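Local coordinates for protein MATE family efflux transporter (Vibrio cholerae, PDB 6IDP) that probably exports drugs and other toxic compounds from the cell by a proton-coupled mechanism, as a multidrug efflux transporter of the MATE family, at residues 13-16 and 17-21; 368-371 and 372-376; 65-68 and 69-73. One frame throughout, in Å; residues are numbered along the deposited sequence.

Interaction 1. Residues 13-16 and 17-21; sequences QLFQ and MTWPM. With OLC ((2R)-2,3-dihydroxypropyl (9Z)-octadec-9-enoate), chain M; OLC ((2R)-2,3-dihydroxypropyl (9Z)-octadec-9-enoate), chain Q; OLC ((2R)-2,3-dihydroxypropyl (9Z)-octadec-9-enoate), chain P.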
ATOM      1  N   GLN A  13       0.556  18.695  13.328  1.00 34.34           N
ATOM      2  CA  GLN A  13       1.744  17.961  12.908  1.00 32.86           C
ATOM      3  C   GLN A  13       1.348  16.795  12.008  1.00 29.76           C
ATOM      4  O   GLN A  13       1.978  16.552  10.980  1.00 28.93           O
ATOM      5  CB  GLN A  13       2.538  17.458  14.122  1.00 36.84           C
ATOM      6  CG  GLN A  13       3.254  18.551  14.909  1.00 50.25           C
ATOM      7  CD  GLN A  13       3.872  18.037  16.201  1.00 58.09           C
ATOM      8  OE1 GLN A  13       4.143  16.845  16.344  1.00 61.66           O
ATOM      9  NE2 GLN A  13       4.095  18.939  17.149  1.00 60.31           N
ATOM     10  N   LEU A  14       0.293  16.083  12.394  1.00 30.15           N
ATOM     11  CA  LEU A  14      -0.192  14.960  11.601  1.00 30.99           C
ATOM     12  C   LEU A  14      -0.678  15.431  10.233  1.00 34.82           C
ATOM     13  O   LEU A  14      -0.426  14.778   9.223  1.00 34.28           O
ATOM     14  CB  LEU A  14      -1.310  14.215  12.337  1.00 30.42           C
ATOM     15  CG  LEU A  14      -1.968  13.053  11.582  1.00 35.42           C
ATOM     16  CD1 LEU A  14      -0.966  11.944  11.288  1.00 28.71           C
ATOM     17  CD2 LEU A  14      -3.168  12.512  12.351  1.00 31.66           C
ATOM     18  N   PHE A  15      -1.363  16.571  10.202  1.00 32.49           N
ATOM     19  CA  PHE A  15      -1.847  17.126   8.940  1.00 33.82           C
ATOM     20  C   PHE A  15      -0.697  17.466   7.996  1.00 38.05           C
ATOM     21  O   PHE A  15      -0.733  17.119   6.816  1.00 32.96           O
ATOM     22  CB  PHE A  15      -2.705  18.372   9.181  1.00 36.18           C
ATOM     23  CG  PHE A  15      -3.088  19.090   7.919  1.00 42.74           C
ATOM     24  CD1 PHE A  15      -4.065  18.576   7.082  1.00 42.35           C
ATOM     25  CD2 PHE A  15      -2.465  20.277   7.562  1.00 45.46           C
ATOM     26  CE1 PHE A  15      -4.418  19.234   5.913  1.00 50.52           C
ATOM     27  CE2 PHE A  15      -2.814  20.938   6.394  1.00 48.99           C
ATOM     28  CZ  PHE A  15      -3.792  20.414   5.571  1.00 41.44           C
ATOM     29  N   GLN A  16       0.323  18.143   8.519  1.00 32.39           N
ATOM     30  CA  GLN A  16       1.466  18.544   7.700  1.00 34.98           C
ATOM     31  C   GLN A  16       2.278  17.343   7.229  1.00 33.12           C
ATOM     32  O   GLN A  16       2.898  17.388   6.172  1.00 35.04           O
ATOM     33  CB  GLN A  16       2.369  19.516   8.466  1.00 35.10           C
ATOM     34  CG  GLN A  16       1.771  20.904   8.657  1.00 40.61           C
ATOM     35  CD  GLN A  16       1.513  21.622   7.341  1.00 48.45           C
ATOM     36  OE1 GLN A  16       2.253  21.456   6.370  1.00 51.94           O
ATOM     37  NE2 GLN A  16       0.454  22.425   7.304  1.00 55.25           N
ATOM     38  N   MET A  17       2.277  16.275   8.018  1.00 28.63           N
ATOM     39  CA  MET A  17       2.965  15.051   7.629  1.00 27.02           C
ATOM     40  C   MET A  17       2.176  14.264   6.587  1.00 39.17           C
ATOM     41  O   MET A  17       2.758  13.596   5.735  1.00 31.21           O
ATOM     42  CB  MET A  17       3.224  14.168   8.852  1.00 29.78           C
ATOM     43  CG  MET A  17       4.335  14.660   9.765  1.00 39.99           C
ATOM     44  SD  MET A  17       5.984  14.271   9.150  1.00 45.87           S
ATOM     45  CE  MET A  17       5.955  12.479   9.199  1.00 51.65           C
ATOM     46  N   THR A  18       0.850  14.350   6.657  1.00 37.77           N
ATOM     47  CA  THR A  18      -0.008  13.471   5.871  1.00 34.54           C
ATOM     48  C   THR A  18      -0.339  13.997   4.472  1.00 37.01           C
ATOM     49  O   THR A  18      -0.293  13.239   3.504  1.00 37.66           O
ATOM     50  CB  THR A  18      -1.331  13.180   6.613  1.00 35.31           C
ATOM     51  OG1 THR A  18      -1.044  12.543   7.864  1.00 29.53           O
ATOM     52  CG2 THR A  18      -2.225  12.269   5.786  1.00 31.54           C
ATOM     53  N   TRP A  19      -0.657  15.283   4.348  1.00 32.09           N
ATOM     54  CA  TRP A  19      -1.099  15.801   3.051  1.00 38.45           C
ATOM     55  C   TRP A  19      -0.076  15.639   1.904  1.00 38.06           C
ATOM     56  O   TRP A  19      -0.490  15.457   0.760  1.00 36.44           O
ATOM     57  CB  TRP A  19      -1.540  17.274   3.173  1.00 35.68           C
ATOM     58  CG  TRP A  19      -0.446  18.295   3.288  1.00 40.36           C
ATOM     59  CD1 TRP A  19      -0.013  18.909   4.428  1.00 40.89           C
ATOM     60  CD2 TRP A  19       0.333  18.847   2.217  1.00 41.03           C
ATOM     61  NE1 TRP A  19       0.994  19.796   4.136  1.00 45.85           N
ATOM     62  CE2 TRP A  19       1.227  19.775   2.786  1.00 46.57           C
ATOM     63  CE3 TRP A  19       0.367  18.639   0.834  1.00 40.40           C
ATOM     64  CZ2 TRP A  19       2.144  20.493   2.021  1.00 49.58           C
ATOM     65  CZ3 TRP A  19       1.277  19.350   0.079  1.00 47.19           C
ATOM     66  CH2 TRP A  19       2.153  20.267   0.672  1.00 49.45           C
ATOM     67  N   PRO A  20       1.247  15.691   2.183  1.00 37.12           N
ATOM     68  CA  PRO A  20       2.112  15.414   1.028  1.00 34.38           C
ATOM     69  C   PRO A  20       2.012  13.970   0.543  1.00 37.44           C
ATOM     70  O   PRO A  20       2.180  13.713  -0.649  1.00 36.79           O
ATOM     71  CB  PRO A  20       3.522  15.700   1.559  1.00 30.54           C
ATOM     72  CG  PRO A  20       3.326  16.572   2.738  1.00 32.02           C
ATOM     73  CD  PRO A  20       2.037  16.123   3.353  1.00 37.14           C
ATOM     74  N   MET A  21       1.751  13.043   1.460  1.00 33.80           N
ATOM     75  CA  MET A  21       1.601  11.641   1.091  1.00 34.19           C
ATOM     76  C   MET A  21       0.286  11.432   0.353  1.00 38.21           C
ATOM     77  O   MET A  21       0.177  10.559  -0.503  1.00 46.67           O
ATOM     78  CB  MET A  21       1.674  10.736   2.324  1.00 28.63           C
ATOM     79  CG  MET A  21       3.040  10.715   2.999  1.00 27.07           C
ATOM     80  SD  MET A  21       4.405  10.450   1.848  1.00 45.70           S
ATOM     81  CE  MET A  21       4.018   8.832   1.192  1.00 34.87           C
TER
HETATM   82  C18 OLC M 512      -5.788  18.833   1.362  1.00 60.21           C
HETATM   83  C10 OLC M 512       1.218  24.000   3.520  1.00 54.09           C
HETATM   84  C17 OLC M 512      -4.310  19.138   1.482  1.00 60.11           C
HETATM   85  C11 OLC M 512      -0.194  23.946   4.058  1.00 51.79           C
HETATM   86  C16 OLC M 512      -4.100  20.637   1.474  1.00 58.64           C
HETATM   87  C12 OLC M 512      -0.899  22.715   3.526  1.00 44.46           C
HETATM   88  C15 OLC M 512      -2.637  20.952   1.704  1.00 52.73           C
HETATM   89  C13 OLC M 512      -1.020  22.814   2.021  1.00 48.43           C
HETATM   90  C14 OLC M 512      -2.424  22.447   1.591  1.00 52.35           C
HETATM   91  C18 OLC Q 516     -10.332  17.340   5.352  1.00 67.27           C
HETATM   92  C10 OLC Q 516      -4.775  23.120   9.404  1.00 77.27           C
HETATM   93  C9  OLC Q 516      -4.078  24.007  10.143  1.00 77.37           C
HETATM   94  C17 OLC Q 516      -9.052  18.132   5.510  1.00 69.70           C
HETATM   95  C11 OLC Q 516      -6.264  23.311   9.203  1.00 76.84           C
HETATM   96  C16 OLC Q 516      -8.885  18.571   6.951  1.00 66.34           C
HETATM   97  C12 OLC Q 516      -6.791  22.320   8.184  1.00 74.92           C
HETATM   98  C15 OLC Q 516      -7.819  19.643   7.022  1.00 64.69           C
HETATM   99  C13 OLC Q 516      -6.318  20.922   8.526  1.00 71.90           C
HETATM  100  C14 OLC Q 516      -7.475  19.945   8.465  1.00 67.15           C
HETATM  101  C18 OLC P 515      -4.851  15.215   4.529  1.00 56.72           C
HETATM  102  C10 OLC P 515      -7.028  17.090  11.334  1.00 68.99           C
HETATM  103  C9  OLC P 515      -7.305  18.355  11.722  1.00 68.38           C
HETATM  104  C17 OLC P 515      -6.079  14.931   5.367  1.00 52.23           C
HETATM  105  C11 OLC P 515      -5.605  16.570  11.349  1.00 67.75           C
HETATM  106  C8  OLC P 515      -6.203  19.286  12.186  1.00 63.73           C
HETATM  107  C16 OLC P 515      -5.821  15.333   6.804  1.00 45.49           C
HETATM  108  C12 OLC P 515      -5.592  15.065  11.178  1.00 61.89           C
HETATM  109  C7  OLC P 515      -6.665  20.724  12.078  1.00 61.84           C
HETATM  110  C15 OLC P 515      -5.014  14.258   7.498  1.00 37.86           C
HETATM  111  C13 OLC P 515      -5.929  14.693   9.750  1.00 56.61           C
HETATM  112  C6  OLC P 515      -7.014  21.270  13.446  1.00 61.25           C
HETATM  113  C14 OLC P 515      -4.678  14.713   8.900  1.00 48.56           C
HETATM  114  C5  OLC P 515      -5.747  21.551  14.224  1.00 63.13           C
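On the lipid-facing side of the proline-kinked first transmembrane helix, 5-39, Phe15 and Trp19 lie one turn apart among three monoolein chains. Trp19 CD1 sits over one face of the Phe15 ring, 4.0 Å from Phe15 CE2, with the two planes tilted 39° to each other. C13 of the chain Q lipid lies over the centre of the opposite Phe15 face, and C16 of the chain P lipid meets its edge. The Trp19 CG stands between its own backbone N and carbonyl carbon (chi1 76°), turning the indole back along the helix so that NE1 donates to Gln16 OE1 at 3.1 Å. This bond is nearly straight and lies in the indole plane, yet it approaches from above the amide plane.

The kink falls where neither Pro20, which has no N-H, nor Met21 N bonds the turn before; Met17 O bonds Thr160 instead. Pro20 CD lies 3.2 Å from Gln16 O and also meets one indole face. The chain M lipid lies on the other face.

Away from these rings, Thr18 OG1 donates to Leu14 O at 2.7 Å and also bonds Ser289 of helix 281-299, while Leu14 CD1 packs 3.5 Å from Thr18 OG1.

Interaction 2. Residues 368-371 and 372-376; sequences LMVS and VANAL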
ATOM      1  N   LEU A 368      -5.488   1.533  10.216  1.00 27.95           N
ATOM      2  CA  LEU A 368      -4.728   2.413  11.092  1.00 31.22           C
ATOM      3  C   LEU A 368      -4.057   1.625  12.210  1.00 29.00           C
ATOM      4  O   LEU A 368      -2.881   1.827  12.509  1.00 28.83           O
ATOM      5  CB  LEU A 368      -5.644   3.487  11.682  1.00 32.61           C
ATOM      6  CG  LEU A 368      -5.144   4.930  11.709  1.00 41.95           C
ATOM      7  CD1 LEU A 368      -4.844   5.421  10.304  1.00 42.71           C
ATOM      8  CD2 LEU A 368      -6.178   5.821  12.379  1.00 41.11           C
ATOM      9  N   MET A 369      -4.814   0.717  12.814  1.00 26.88           N
ATOM     10  CA  MET A 369      -4.319  -0.074  13.931  1.00 28.58           C
ATOM     11  C   MET A 369      -3.180  -1.005  13.509  1.00 30.63           C
ATOM     12  O   MET A 369      -2.255  -1.240  14.288  1.00 24.43           O
ATOM     13  CB  MET A 369      -5.460  -0.873  14.562  1.00 24.07           C
ATOM     14  CG  MET A 369      -6.524  -0.011  15.236  1.00 24.32           C
ATOM     15  SD  MET A 369      -5.872   1.010  16.577  1.00 33.97           S
ATOM     16  CE  MET A 369      -5.734   2.616  15.794  1.00 26.57           C
ATOM     17  N   VAL A 370      -3.246  -1.524  12.283  1.00 24.08           N
ATOM     18  CA  VAL A 370      -2.172  -2.359  11.752  1.00 23.78           C
ATOM     19  C   VAL A 370      -0.869  -1.568  11.673  1.00 28.92           C
ATOM     20  O   VAL A 370       0.171  -2.020  12.151  1.00 29.45           O
ATOM     21  CB  VAL A 370      -2.507  -2.924  10.350  1.00 24.35           C
ATOM     22  CG1 VAL A 370      -1.256  -3.494   9.686  1.00 22.66           C
ATOM     23  CG2 VAL A 370      -3.587  -3.990  10.448  1.00 22.68           C
ATOM     24  N   SER A 371      -0.939  -0.381  11.077  1.00 27.45           N
ATOM     25  CA  SER A 371       0.240   0.460  10.910  1.00 26.57           C
ATOM     26  C   SER A 371       0.781   0.951  12.251  1.00 23.42           C
ATOM     27  O   SER A 371       1.989   1.106  12.417  1.00 32.53           O
ATOM     28  CB  SER A 371      -0.078   1.651  10.002  1.00 29.44           C
ATOM     29  OG  SER A 371      -0.980   2.542  10.634  1.00 37.77           O
ATOM     30  N   VAL A 372      -0.115   1.193  13.204  1.00 23.93           N
ATOM     31  CA  VAL A 372       0.282   1.644  14.534  1.00 23.35           C
ATOM     32  C   VAL A 372       0.973   0.518  15.304  1.00 27.42           C
ATOM     33  O   VAL A 372       1.998   0.738  15.954  1.00 26.64           O
ATOM     34  CB  VAL A 372      -0.930   2.166  15.342  1.00 22.92           C
ATOM     35  CG1 VAL A 372      -0.595   2.264  16.825  1.00 25.04           C
ATOM     36  CG2 VAL A 372      -1.382   3.517  14.803  1.00 21.26           C
ATOM     37  N   ALA A 373       0.417  -0.686  15.215  1.00 25.03           N
ATOM     38  CA  ALA A 373       1.012  -1.862  15.845  1.00 24.09           C
ATOM     39  C   ALA A 373       2.438  -2.105  15.345  1.00 29.62           C
ATOM     40  O   ALA A 373       3.350  -2.334  16.143  1.00 27.52           O
ATOM     41  CB  ALA A 373       0.149  -3.085  15.597  1.00 25.21           C
ATOM     42  N   ASN A 374       2.622  -2.059  14.026  1.00 23.00           N
ATOM     43  CA  ASN A 374       3.949  -2.199  13.434  1.00 32.66           C
ATOM     44  C   ASN A 374       4.906  -1.109  13.917  1.00 33.51           C
ATOM     45  O   ASN A 374       6.074  -1.379  14.205  1.00 31.24           O
ATOM     46  CB  ASN A 374       3.867  -2.170  11.903  1.00 29.44           C
ATOM     47  CG  ASN A 374       3.427  -3.498  11.309  1.00 34.35           C
ATOM     48  OD1 ASN A 374       3.861  -4.563  11.746  1.00 28.66           O
ATOM     49  ND2 ASN A 374       2.566  -3.437  10.296  1.00 23.18           N
ATOM     50  N   ALA A 375       4.402   0.120  13.997  1.00 31.43           N
ATOM     51  CA  ALA A 375       5.210   1.264  14.413  1.00 30.36           C
ATOM     52  C   ALA A 375       5.727   1.107  15.841  1.00 29.75           C
ATOM     53  O   ALA A 375       6.783   1.636  16.187  1.00 33.20           O
ATOM     54  CB  ALA A 375       4.407   2.548  14.284  1.00 26.53           C
ATOM     55  N   LEU A 376       4.975   0.379  16.663  1.00 32.09           N
ATOM     56  CA  LEU A 376       5.361   0.116  18.045  1.00 34.55           C
ATOM     57  C   LEU A 376       6.203  -1.151  18.173  1.00 29.77           C
ATOM     58  O   LEU A 376       6.529  -1.576  19.277  1.00 32.39           O
ATOM     59  CB  LEU A 376       4.118  -0.003  18.933  1.00 30.81           C
ATOM     60  CG  LEU A 376       3.265   1.252  19.131  1.00 34.65           C
ATOM     61  CD1 LEU A 376       1.920   0.886  19.737  1.00 33.02           C
ATOM     62  CD2 LEU A 376       3.994   2.267  20.008  1.00 21.94           C
TER
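Asn374 packs back along its helix against Val370, one turn earlier, the two side chains running side by side and pointing the same way. Starting from the backbone, Asn374 CB lies 3.7 Å from Val370 O. Its CG is set beside the backbone N (chi1 -79°), which folds the amide toward the preceding turn and keeps it close to the same oxygen. At the tip, Asn374 ND2 touches Val370 CG1 at 3.9 Å; it also comes near Val370 O, but the angle is too poor for a hydrogen bond. That oxygen is taken instead by Asn374 N, 3.1 Å away along an almost straight N-H (170°). Farther out the Asn374 side chain meets Ser379 and Ala382 of helix 379-435, and Val370 touches Ser386 of the same helix.

Ser371, unlike the Asn374 amide, does bond back to the backbone. Its OG stands between its own N and carbonyl carbon (chi1 68°) and donates to Leu368 O at 2.8 Å. Val372 N reaches the same Leu368 O at 2.9 Å, so two donors grip one carbonyl. The CG2 methyl of Val372 presses in beside them, 3.2 Å from Leu368 O. Ala373 N and Ala375 N continue the regular bonding to Met369 O and Ser371 O, and Val372 itself packs on Leu290 of helix 281-299.

Leu376 leaves the helix with its N still bonded to Val372 O, and a short turn leads into helix 379-435. Side-chain-to-carbonyl bonds such as that of Ser371 are a common way for serine to sit inside a membrane helix, here in the last turns of helix 360-375 in the C-terminal half of the MATE fold.

Interaction 3. Residues 65-68 and 69-73; sequences VGLG and IATTA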
ATOM      1  N   VAL A  65       7.119  -3.134   0.399  1.00 26.29           N
ATOM      2  CA  VAL A  65       6.314  -2.469   1.419  1.00 41.66           C
ATOM      3  C   VAL A  65       6.663  -3.033   2.796  1.00 33.31           C
ATOM      4  O   VAL A  65       6.824  -2.280   3.757  1.00 32.70           O
ATOM      5  CB  VAL A  65       4.803  -2.617   1.147  1.00 44.31           C
ATOM      6  CG1 VAL A  65       3.993  -2.228   2.375  1.00 40.85           C
ATOM      7  CG2 VAL A  65       4.400  -1.751  -0.037  1.00 40.42           C
ATOM      8  N   GLY A  66       6.800  -4.354   2.874  1.00 28.16           N
ATOM      9  CA  GLY A  66       7.223  -5.014   4.096  1.00 29.73           C
ATOM     10  C   GLY A  66       8.540  -4.488   4.643  1.00 33.36           C
ATOM     11  O   GLY A  66       8.690  -4.319   5.854  1.00 40.32           O
ATOM     12  N   LEU A  67       9.497  -4.223   3.757  1.00 30.81           N
ATOM     13  CA  LEU A  67      10.778  -3.659   4.175  1.00 26.77           C
ATOM     14  C   LEU A  67      10.628  -2.191   4.560  1.00 28.87           C
ATOM     15  O   LEU A  67      11.285  -1.716   5.488  1.00 33.20           O
ATOM     16  CB  LEU A  67      11.830  -3.812   3.072  1.00 27.70           C
ATOM     17  CG  LEU A  67      13.206  -3.205   3.373  1.00 30.97           C
ATOM     18  CD1 LEU A  67      13.768  -3.736   4.690  1.00 30.14           C
ATOM     19  CD2 LEU A  67      14.182  -3.463   2.235  1.00 25.47           C
ATOM     20  N   GLY A  68       9.766  -1.474   3.846  1.00 28.62           N
ATOM     21  CA  GLY A  68       9.500  -0.079   4.157  1.00 28.77           C
ATOM     22  C   GLY A  68       8.891   0.093   5.540  1.00 28.75           C
ATOM     23  O   GLY A  68       9.251   1.013   6.281  1.00 30.19           O
ATOM     24  N   ILE A  69       7.969  -0.800   5.884  1.00 26.51           N
ATOM     25  CA  ILE A  69       7.347  -0.802   7.203  1.00 29.54           C
ATOM     26  C   ILE A  69       8.392  -1.069   8.299  1.00 32.85           C
ATOM     27  O   ILE A  69       8.399  -0.399   9.330  1.00 29.88           O
ATOM     28  CB  ILE A  69       6.211  -1.852   7.275  1.00 27.73           C
ATOM     29  CG1 ILE A  69       5.051  -1.443   6.359  1.00 31.90           C
ATOM     30  CG2 ILE A  69       5.720  -2.029   8.704  1.00 31.28           C
ATOM     31  CD1 ILE A  69       3.916  -2.456   6.294  1.00 26.87           C
ATOM     32  N   ALA A  70       9.284  -2.029   8.062  1.00 34.34           N
ATOM     33  CA  ALA A  70      10.340  -2.353   9.022  1.00 29.46           C
ATOM     34  C   ALA A  70      11.329  -1.200   9.169  1.00 32.41           C
ATOM     35  O   ALA A  70      11.761  -0.872  10.276  1.00 36.08           O
ATOM     36  CB  ALA A  70      11.072  -3.621   8.603  1.00 24.41           C
ATOM     37  N   THR A  71      11.685  -0.604   8.036  1.00 27.70           N
ATOM     38  CA  THR A  71      12.600   0.528   7.999  1.00 31.60           C
ATOM     39  C   THR A  71      12.088   1.698   8.830  1.00 34.66           C
ATOM     40  O   THR A  71      12.823   2.271   9.628  1.00 33.66           O
ATOM     41  CB  THR A  71      12.825   1.001   6.552  1.00 32.02           C
ATOM     42  OG1 THR A  71      13.342  -0.084   5.773  1.00 30.57           O
ATOM     43  CG2 THR A  71      13.802   2.166   6.512  1.00 29.45           C
ATOM     44  N   THR A  72      10.821   2.043   8.640  1.00 32.56           N
ATOM     45  CA  THR A  72      10.231   3.187   9.324  1.00 31.81           C
ATOM     46  C   THR A  72      10.154   2.960  10.831  1.00 31.14           C
ATOM     47  O   THR A  72      10.508   3.837  11.613  1.00 33.17           O
ATOM     48  CB  THR A  72       8.823   3.500   8.773  1.00 34.41           C
ATOM     49  OG1 THR A  72       8.945   4.094   7.476  1.00 37.35           O
ATOM     50  CG2 THR A  72       8.093   4.462   9.687  1.00 41.23           C
ATOM     51  N   ALA A  73       9.712   1.772  11.231  1.00 24.27           N
ATOM     52  CA  ALA A  73       9.541   1.454  12.643  1.00 26.21           C
ATOM     53  C   ALA A  73      10.867   1.412  13.411  1.00 30.81           C
ATOM     54  O   ALA A  73      10.973   1.961  14.506  1.00 32.95           O
ATOM     55  CB  ALA A  73       8.808   0.130  12.795  1.00 23.10           C
TER
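Thr71 and Leu67 make the closest side-chain contact of this stretch: Thr71 OG1 donates to Leu67 O at 2.6 Å. Thr71 N bonds the same oxygen at 2.8 Å, and the two donors come from opposite faces of the carbonyl plane, the hydroxyl well above it rather than on a lone pair. The hydroxyl gets there because OG1 lies beside its own backbone N and anti to the carbonyl carbon (chi1 -58°), hanging back over the previous turn. The Leu67 side chain passes at a slant, its CD1 3.8 Å from Thr71 OG1.

Thr72 adopts the same first torsion one residue on, but its OG1 stays 3.3 Å from Gly68 O and that bond is weak; the firmer hold on Gly68 O is from Thr72 N at 3.0 Å. On another side of the helix the contact is apolar. Val65 CG1 meets Ile69 CD1 at 3.9 Å, the two side chains crossing at a slant; Ile69 CG1, set beside its own backbone N, lies back over the turn 3.3 Å from Val65 O, while Ile69 N closes the turn on that carbonyl. Ala70 N does likewise with Gly66 O.

Beyond this shell, Thr72 O accepts a hydrogen bond from the Ser76 side chain, and a bound monoolein touches Val65. Gly66 and Gly68 bring no side chains to their turn of this membrane helix. Helix 54-80 belongs to the N-terminal half of the transporter, where helix 124-156 flanks it through Tyr148 on Val65, Phe149 on Leu67 and Arg155 on Thr72. Across the boundary between the two halves it meets helix 226-259, with Met237 against Leu67 and Ala70, and helix 281-299, with Pro291 and Pro292 against Thr72.

Interactions 2 and 3 meet directly although they come from different halves of the transporter: Asn374 CB lies 3.7 Å from Ile69 CG2, and Asn374 O is 3.4 Å from Ala73 CB, so the end of helix 360-375 rests on helix 54-80. Their centres are 11 Å apart. Interaction 1 stands off from both, its nearest atoms about 7 Å from interaction 2 and about 8 Å from interaction 3. Helix 281-299 ties the three together, touching Thr18, Val372 and Thr72 in turn. All three therefore lie where the two halves adjoin, 65-73 and 368-376 in direct touch and 13-21 against helices 281-299 and 303-330, with its rings turned to the lipid.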